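Uncharacterized protein (Nostoc punctiforme, PDB 2R3S) is a putative O-methyltransferase that probably transfers a methyl group from S-adenosylmethionine to an acceptor not yet identified. Local coordinates at residues A182-Q185 and E191-G194; Y301-Y306 and Q329-Y334. One frame throughout, in Å; residues are numbered along the deposited sequence. Where two conformers were deposited one is given.

How the contacts relate
In contact 1 and contact 2 an isoleucine, I192 or I331, packs from a strand of the central sheet against a helix. Contact 1 sets helix 178-186 on strand 191-196, among the five adjacent parallel strands; contact 2 sets helix 303-312 on strand 329-334, the one strand that runs the other way. They follow one another along the chain, with centres 22 Å apart and nearest atoms about 11 Å apart, so the sheet rather than any direct touch joins them. In related methyltransferases the cofactor lies at the carboxyl ends of the parallel strands; contact 1 lies toward their opposite ends, whereas contact 2 includes the start of strand 329-334, beside the carboxyl end of 265-271.

Contact 1 of 2, residues A182-Q185 and E191-G194; sequences AVAQ and EIFG
I192 reaches from its strand to A184 and V183 on the helix, and the whole contact consists of apolar packing by buried side chains. The closest approach brings A184 CB to within 3.6 Å of I192 CG1, while I192 CD1 also comes within 4.0 Å of A184 CB, so the alanine methyl rests against the outer arm of the isoleucine. The same CD1 lies 4.0 Å from A184 N, near the helix backbone itself. With no side chain beyond CB, A184 lets the strand come near: its CA and that of I192 are 6.9 Å apart. V183, the preceding residue, adds a looser touch, its CG1 lying 4.3 Å from I192 CD1. The arm of I192 is placed by a first torsion of -45°, which sets CG1 beside the backbone N and sends CG2 anti to that nitrogen.

Polar interactions lie beside this apolar core. A184 O accepts a hydrogen bond from R216 NH2, and the backbone of I192 is bonded to R216 and H218, tying the strand to its outer neighbour 217-221. On F193, the next residue along, K168 makes a cation-pi contact.

V183 and I192 both also pack on V169 of strand 168-172, so three successive elements share one hydrophobic seam. This is the beta-alpha-beta crossover of a Rossmann-like methyltransferase domain: strand 168-172, helix 178-186, then the parallel strand 191-196, with the helix packed over the sheet.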
ATOM      1  N   ALA A 182     -18.099  -8.318 -28.131  1.00 33.22           N
ATOM      2  CA  ALA A 182     -17.102  -8.971 -28.996  1.00 33.09           C
ATOM      3  C   ALA A 182     -17.655 -10.221 -29.681  1.00 33.07           C
ATOM      4  O   ALA A 182     -17.317 -10.481 -30.833  1.00 34.52           O
ATOM      5  CB  ALA A 182     -15.813  -9.313 -28.215  1.00 32.30           C
ATOM      6  N   VAL A 183     -18.467 -11.010 -28.977  1.00 33.69           N
ATOM      7  CA  VAL A 183     -19.141 -12.145 -29.614  1.00 35.05           C
ATOM      8  C   VAL A 183     -19.961 -11.592 -30.798  1.00 36.39           C
ATOM      9  O   VAL A 183     -19.837 -12.071 -31.907  1.00 37.14           O
ATOM     10  CB  VAL A 183     -19.995 -12.965 -28.608  1.00 35.01           C
ATOM     11  CG1 VAL A 183     -20.798 -14.022 -29.312  1.00 34.47           C
ATOM     12  CG2 VAL A 183     -19.087 -13.605 -27.548  1.00 32.71           C
ATOM     13  N   ALA A 184     -20.726 -10.527 -30.576  1.00 37.72           N
ATOM     14  CA  ALA A 184     -21.528  -9.915 -31.649  1.00 37.51           C
ATOM     15  C   ALA A 184     -20.658  -9.423 -32.779  1.00 39.20           C
ATOM     16  O   ALA A 184     -20.998  -9.627 -33.941  1.00 38.80           O
ATOM     17  CB  ALA A 184     -22.414  -8.764 -31.100  1.00 38.21           C
ATOM     18  N   GLN A 185     -19.510  -8.813 -32.463  1.00 39.62           N
ATOM     19  CA  GLN A 185     -18.592  -8.291 -33.487  0.50 40.41           C
ATOM     20  C   GLN A 185     -18.106  -9.387 -34.434  1.00 42.62           C
ATOM     21  O   GLN A 185     -17.939  -9.156 -35.622  1.00 43.26           O
ATOM     22  CB  GLN A 185     -17.382  -7.600 -32.830  0.50 40.27           C
ATOM     23  CG  GLN A 185     -16.142  -7.442 -33.729  0.50 39.95           C
ATOM     24  CD  GLN A 185     -14.883  -7.064 -32.962  0.50 39.97           C
ATOM     25  OE1 GLN A 185     -14.948  -6.589 -31.833  0.50 38.62           O
ATOM     26  NE2 GLN A 185     -13.730  -7.273 -33.583  0.50 36.62           N
ATOM     27  N   GLU A 191     -27.383 -12.689 -31.492  1.00 42.91           N
ATOM     28  CA  GLU A 191     -28.157 -11.733 -30.724  1.00 43.56           C
ATOM     29  C   GLU A 191     -27.701 -11.849 -29.278  1.00 41.63           C
ATOM     30  O   GLU A 191     -27.652 -12.961 -28.739  1.00 41.84           O
ATOM     31  CB  GLU A 191     -29.658 -12.032 -30.823  1.00 44.36           C
ATOM     32  CG  GLU A 191     -30.244 -11.896 -32.246  1.00 50.16           C
ATOM     33  CD  GLU A 191     -30.460 -10.456 -32.678  1.00 48.85           C
ATOM     34  OE1 GLU A 191     -30.696  -9.589 -31.809  1.00 43.44           O
ATOM     35  OE2 GLU A 191     -30.395 -10.198 -33.902  1.00 58.39           O
ATOM     36  N   ILE A 192     -27.400 -10.704 -28.658  1.00 39.16           N
ATOM     37  CA  ILE A 192     -26.810 -10.638 -27.323  1.00 36.10           C
ATOM     38  C   ILE A 192     -27.795 -10.103 -26.304  1.00 35.10           C
ATOM     39  O   ILE A 192     -28.460  -9.088 -26.522  1.00 37.11           O
ATOM     40  CB  ILE A 192     -25.560  -9.718 -27.274  1.00 35.07           C
ATOM     41  CG1 ILE A 192     -24.622  -9.968 -28.462  1.00 32.86           C
ATOM     42  CG2 ILE A 192     -24.846  -9.902 -25.968  1.00 35.30           C
ATOM     43  CD1 ILE A 192     -24.120 -11.402 -28.633  1.00 36.17           C
ATOM     44  N   PHE A 193     -27.897 -10.797 -25.187  1.00 34.74           N
ATOM     45  CA  PHE A 193     -28.714 -10.347 -24.086  1.00 35.29           C
ATOM     46  C   PHE A 193     -27.820 -10.119 -22.876  1.00 33.86           C
ATOM     47  O   PHE A 193     -27.166 -11.056 -22.376  1.00 36.38           O
ATOM     48  CB  PHE A 193     -29.818 -11.365 -23.784  1.00 37.16           C
ATOM     49  CG  PHE A 193     -30.800 -11.506 -24.893  1.00 37.07           C
ATOM     50  CD1 PHE A 193     -30.461 -12.210 -26.034  1.00 36.99           C
ATOM     51  CD2 PHE A 193     -32.042 -10.921 -24.810  1.00 36.19           C
ATOM     52  CE1 PHE A 193     -31.348 -12.332 -27.091  1.00 42.07           C
ATOM     53  CE2 PHE A 193     -32.933 -11.046 -25.840  1.00 38.71           C
ATOM     54  CZ  PHE A 193     -32.581 -11.762 -26.993  1.00 39.54           C
ATOM     55  N   GLY A 194     -27.799  -8.878 -22.410  1.00 32.68           N
ATOM     56  CA  GLY A 194     -27.004  -8.492 -21.263  1.00 31.92           C
ATOM     57  C   GLY A 194     -27.824  -8.354 -20.023  1.00 32.66           C
ATOM     58  O   GLY A 194     -28.849  -7.679 -20.025  1.00 33.05           O
TER

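Contact 2 of 2, residues Y301-Y306 and Q329-Y334; sequences YTFAEY and QVIVAY
I331 points from its strand at the first turn of the helix, where F303 and Y306 receive its outer arm in different ways. F303 presents the edge of its ring: CD1 is 3.8 Å from both I331 CD1 and I331 CG1, the latter in the ring plane, and the isoleucine arm runs at a slant to the phenylalanine side chain. Its CG is anti to the backbone N (chi1 172°), which swings the ring back toward the strand. Y306 lies across I331 at about a right angle, and I331 CD1 sits tightly against CB and the near side of the ring, 3.3 Å from Y306 CB and 3.4 Å from Y306 CD2. Y301 CB lies 3.5 Å above one face of the Y306 ring, offset toward the rim.

Cutting I331 back to an alanine would probably open a gap between strand and helix, leaving the F303 ring edge and the CB and ring of Y306 without their shared partner.

The helix start is fixed by a capping box: T302 N donates to E305 OE1 over 2.9 Å, with a weak return bond from E305 N to T302 OG1, and R278 forms a salt bridge with that carboxylate. Such a helix, packed on the antiparallel strand 329-334 between 265-271 and 317-321, belongs to the class I methyltransferase fold with its 3-2-1-4-5-7-6 strand order.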
ATOM      1  N   TYR A 301     -11.980 -18.672  -6.525  1.00 31.65           N
ATOM      2  CA  TYR A 301     -12.167 -20.102  -6.545  1.00 31.10           C
ATOM      3  C   TYR A 301     -11.216 -20.794  -7.509  1.00 29.86           C
ATOM      4  O   TYR A 301     -10.957 -20.312  -8.608  1.00 29.74           O
ATOM      5  CB  TYR A 301     -13.607 -20.419  -6.937  1.00 30.30           C
ATOM      6  CG  TYR A 301     -14.627 -20.042  -5.894  1.00 31.61           C
ATOM      7  CD1 TYR A 301     -14.675 -20.690  -4.672  1.00 28.92           C
ATOM      8  CD2 TYR A 301     -15.567 -19.052  -6.138  1.00 29.67           C
ATOM      9  CE1 TYR A 301     -15.616 -20.340  -3.716  1.00 29.43           C
ATOM     10  CE2 TYR A 301     -16.526 -18.737  -5.209  1.00 25.63           C
ATOM     11  CZ  TYR A 301     -16.535 -19.364  -3.995  1.00 29.18           C
ATOM     12  OH  TYR A 301     -17.469 -19.021  -3.057  1.00 30.75           O
ATOM     13  N   THR A 302     -10.712 -21.949  -7.087  1.00 31.35           N
ATOM     14  CA  THR A 302      -9.832 -22.786  -7.931  1.00 32.48           C
ATOM     15  C   THR A 302     -10.653 -23.580  -8.950  1.00 34.85           C
ATOM     16  O   THR A 302     -11.882 -23.629  -8.844  1.00 35.75           O
ATOM     17  CB  THR A 302      -9.050 -23.763  -7.073  1.00 30.56           C
ATOM     18  OG1 THR A 302      -9.987 -24.631  -6.431  1.00 31.82           O
ATOM     19  CG2 THR A 302      -8.201 -23.014  -6.000  1.00 24.76           C
ATOM     20  N   PHE A 303      -9.987 -24.171  -9.951  1.00 36.16           N
ATOM     21  CA  PHE A 303     -10.677 -24.928 -10.997  1.00 37.11           C
ATOM     22  C   PHE A 303     -11.413 -26.114 -10.404  1.00 37.51           C
ATOM     23  O   PHE A 303     -12.568 -26.298 -10.682  1.00 38.49           O
ATOM     24  CB  PHE A 303      -9.738 -25.426 -12.084  1.00 38.25           C
ATOM     25  CG  PHE A 303     -10.406 -26.364 -13.050  1.00 43.09           C
ATOM     26  CD1 PHE A 303     -11.404 -25.905 -13.893  1.00 46.65           C
ATOM     27  CD2 PHE A 303     -10.086 -27.710 -13.078  1.00 44.32           C
ATOM     28  CE1 PHE A 303     -12.052 -26.766 -14.780  1.00 44.88           C
ATOM     29  CE2 PHE A 303     -10.725 -28.575 -13.960  1.00 50.17           C
ATOM     30  CZ  PHE A 303     -11.712 -28.097 -14.816  1.00 44.53           C
ATOM     31  N   ALA A 304     -10.730 -26.907  -9.589  1.00 37.23           N
ATOM     32  CA  ALA A 304     -11.363 -27.971  -8.838  1.00 36.82           C
ATOM     33  C   ALA A 304     -12.647 -27.513  -8.127  1.00 38.83           C
ATOM     34  O   ALA A 304     -13.624 -28.249  -8.096  1.00 39.80           O
ATOM     35  CB  ALA A 304     -10.373 -28.551  -7.814  1.00 36.81           C
ATOM     36  N   GLU A 305     -12.649 -26.313  -7.536  1.00 38.64           N
ATOM     37  CA  GLU A 305     -13.846 -25.824  -6.859  1.00 37.53           C
ATOM     38  C   GLU A 305     -14.952 -25.508  -7.856  1.00 37.70           C
ATOM     39  O   GLU A 305     -16.107 -25.843  -7.619  1.00 37.14           O
ATOM     40  CB  GLU A 305     -13.549 -24.607  -6.013  1.00 38.55           C
ATOM     41  CG  GLU A 305     -12.916 -24.948  -4.684  1.00 39.97           C
ATOM     42  CD  GLU A 305     -12.433 -23.721  -3.927  1.00 32.99           C
ATOM     43  OE1 GLU A 305     -11.910 -22.782  -4.552  1.00 38.77           O
ATOM     44  OE2 GLU A 305     -12.561 -23.687  -2.697  1.00 38.72           O
ATOM     45  N   TYR A 306     -14.593 -24.889  -8.975  1.00 36.82           N
ATOM     46  CA  TYR A 306     -15.564 -24.559 -10.018  1.00 38.80           C
ATOM     47  C   TYR A 306     -16.082 -25.792 -10.777  1.00 40.27           C
ATOM     48  O   TYR A 306     -17.242 -25.841 -11.154  1.00 38.98           O
ATOM     49  CB  TYR A 306     -14.964 -23.584 -11.039  1.00 39.66           C
ATOM     50  CG  TYR A 306     -14.967 -22.114 -10.631  1.00 40.48           C
ATOM     51  CD1 TYR A 306     -16.070 -21.547 -10.020  1.00 38.52           C
ATOM     52  CD2 TYR A 306     -13.885 -21.289 -10.924  1.00 35.37           C
ATOM     53  CE1 TYR A 306     -16.090 -20.214  -9.667  1.00 42.53           C
ATOM     54  CE2 TYR A 306     -13.898 -19.941 -10.571  1.00 40.63           C
ATOM     55  CZ  TYR A 306     -15.017 -19.414  -9.951  1.00 37.97           C
ATOM     56  OH  TYR A 306     -15.070 -18.104  -9.590  1.00 38.76           O
ATOM     57  N   GLN A 329      -8.276 -16.317 -16.153  1.00 49.87           N
ATOM     58  CA  GLN A 329      -8.379 -17.680 -16.691  1.00 50.19           C
ATOM     59  C   GLN A 329      -9.817 -17.958 -17.149  1.00 49.05           C
ATOM     60  O   GLN A 329     -10.747 -17.284 -16.677  1.00 46.85           O
ATOM     61  CB  GLN A 329      -7.960 -18.690 -15.616  1.00 50.48           C
ATOM     62  CG  GLN A 329      -6.487 -18.609 -15.167  1.00 51.85           C
ATOM     63  CD  GLN A 329      -6.170 -17.473 -14.148  1.00 55.48           C
ATOM     64  OE1 GLN A 329      -7.005 -17.059 -13.332  1.00 41.52           O
ATOM     65  NE2 GLN A 329      -4.938 -16.997 -14.195  1.00 54.15           N
ATOM     66  N   VAL A 330      -9.993 -18.928 -18.060  1.00 46.77           N
ATOM     67  CA  VAL A 330     -11.336 -19.321 -18.569  1.00 44.59           C
ATOM     68  C   VAL A 330     -11.715 -20.788 -18.230  1.00 42.22           C
ATOM     69  O   VAL A 330     -10.872 -21.667 -18.279  1.00 41.35           O
ATOM     70  CB  VAL A 330     -11.479 -19.038 -20.095  1.00 45.72           C
ATOM     71  CG1 VAL A 330     -12.655 -19.772 -20.667  1.00 40.65           C
ATOM     72  CG2 VAL A 330     -11.621 -17.530 -20.378  1.00 39.74           C
ATOM     73  N   ILE A 331     -12.965 -21.021 -17.817  1.00 39.23           N
ATOM     74  CA  ILE A 331     -13.562 -22.362 -17.751  1.00 37.54           C
ATOM     75  C   ILE A 331     -14.706 -22.458 -18.769  1.00 39.31           C
ATOM     76  O   ILE A 331     -15.623 -21.644 -18.732  1.00 42.82           O
ATOM     77  CB  ILE A 331     -14.135 -22.663 -16.351  1.00 37.80           C
ATOM     78  CG1 ILE A 331     -13.014 -22.739 -15.328  1.00 34.44           C
ATOM     79  CG2 ILE A 331     -14.922 -23.964 -16.327  1.00 35.05           C
ATOM     80  CD1 ILE A 331     -13.505 -22.744 -13.922  1.00 33.63           C
ATOM     81  N   VAL A 332     -14.653 -23.424 -19.684  1.00 37.36           N
ATOM     82  CA  VAL A 332     -15.803 -23.755 -20.531  1.00 36.65           C
ATOM     83  C   VAL A 332     -16.543 -24.951 -19.942  1.00 39.46           C
ATOM     84  O   VAL A 332     -15.925 -25.990 -19.681  1.00 40.02           O
ATOM     85  CB  VAL A 332     -15.393 -24.068 -21.958  1.00 37.77           C
ATOM     86  CG1 VAL A 332     -16.618 -24.412 -22.801  1.00 30.43           C
ATOM     87  CG2 VAL A 332     -14.609 -22.868 -22.548  1.00 33.81           C
ATOM     88  N   ALA A 333     -17.839 -24.775 -19.679  1.00 39.83           N
ATOM     89  CA  ALA A 333     -18.729 -25.843 -19.226  1.00 40.62           C
ATOM     90  C   ALA A 333     -19.676 -26.217 -20.366  1.00 43.27           C
ATOM     91  O   ALA A 333     -20.041 -25.366 -21.170  1.00 42.13           O
ATOM     92  CB  ALA A 333     -19.507 -25.436 -18.022  1.00 37.00           C
ATOM     93  N   TYR A 334     -20.045 -27.502 -20.417  1.00 45.16           N
ATOM     94  CA  TYR A 334     -20.895 -28.078 -21.465  1.00 45.86           C
ATOM     95  C   TYR A 334     -22.100 -28.653 -20.772  1.00 46.39           C
ATOM     96  O   TYR A 334     -21.966 -29.336 -19.751  1.00 45.58           O
ATOM     97  CB  TYR A 334     -20.154 -29.186 -22.216  1.00 45.75           C
ATOM     98  CG  TYR A 334     -18.915 -28.680 -22.890  1.00 46.36           C
ATOM     99  CD1 TYR A 334     -17.719 -28.534 -22.180  1.00 50.49           C
ATOM    100  CD2 TYR A 334     -18.936 -28.307 -24.226  1.00 48.81           C
ATOM    101  CE1 TYR A 334     -16.550 -28.031 -22.801  1.00 49.99           C
ATOM    102  CE2 TYR A 334     -17.801 -27.812 -24.857  1.00 50.69           C
ATOM    103  CZ  TYR A 334     -16.602 -27.680 -24.143  1.00 51.89           C
ATOM    104  OH  TYR A 334     -15.466 -27.195 -24.789  1.00 53.01           O
TER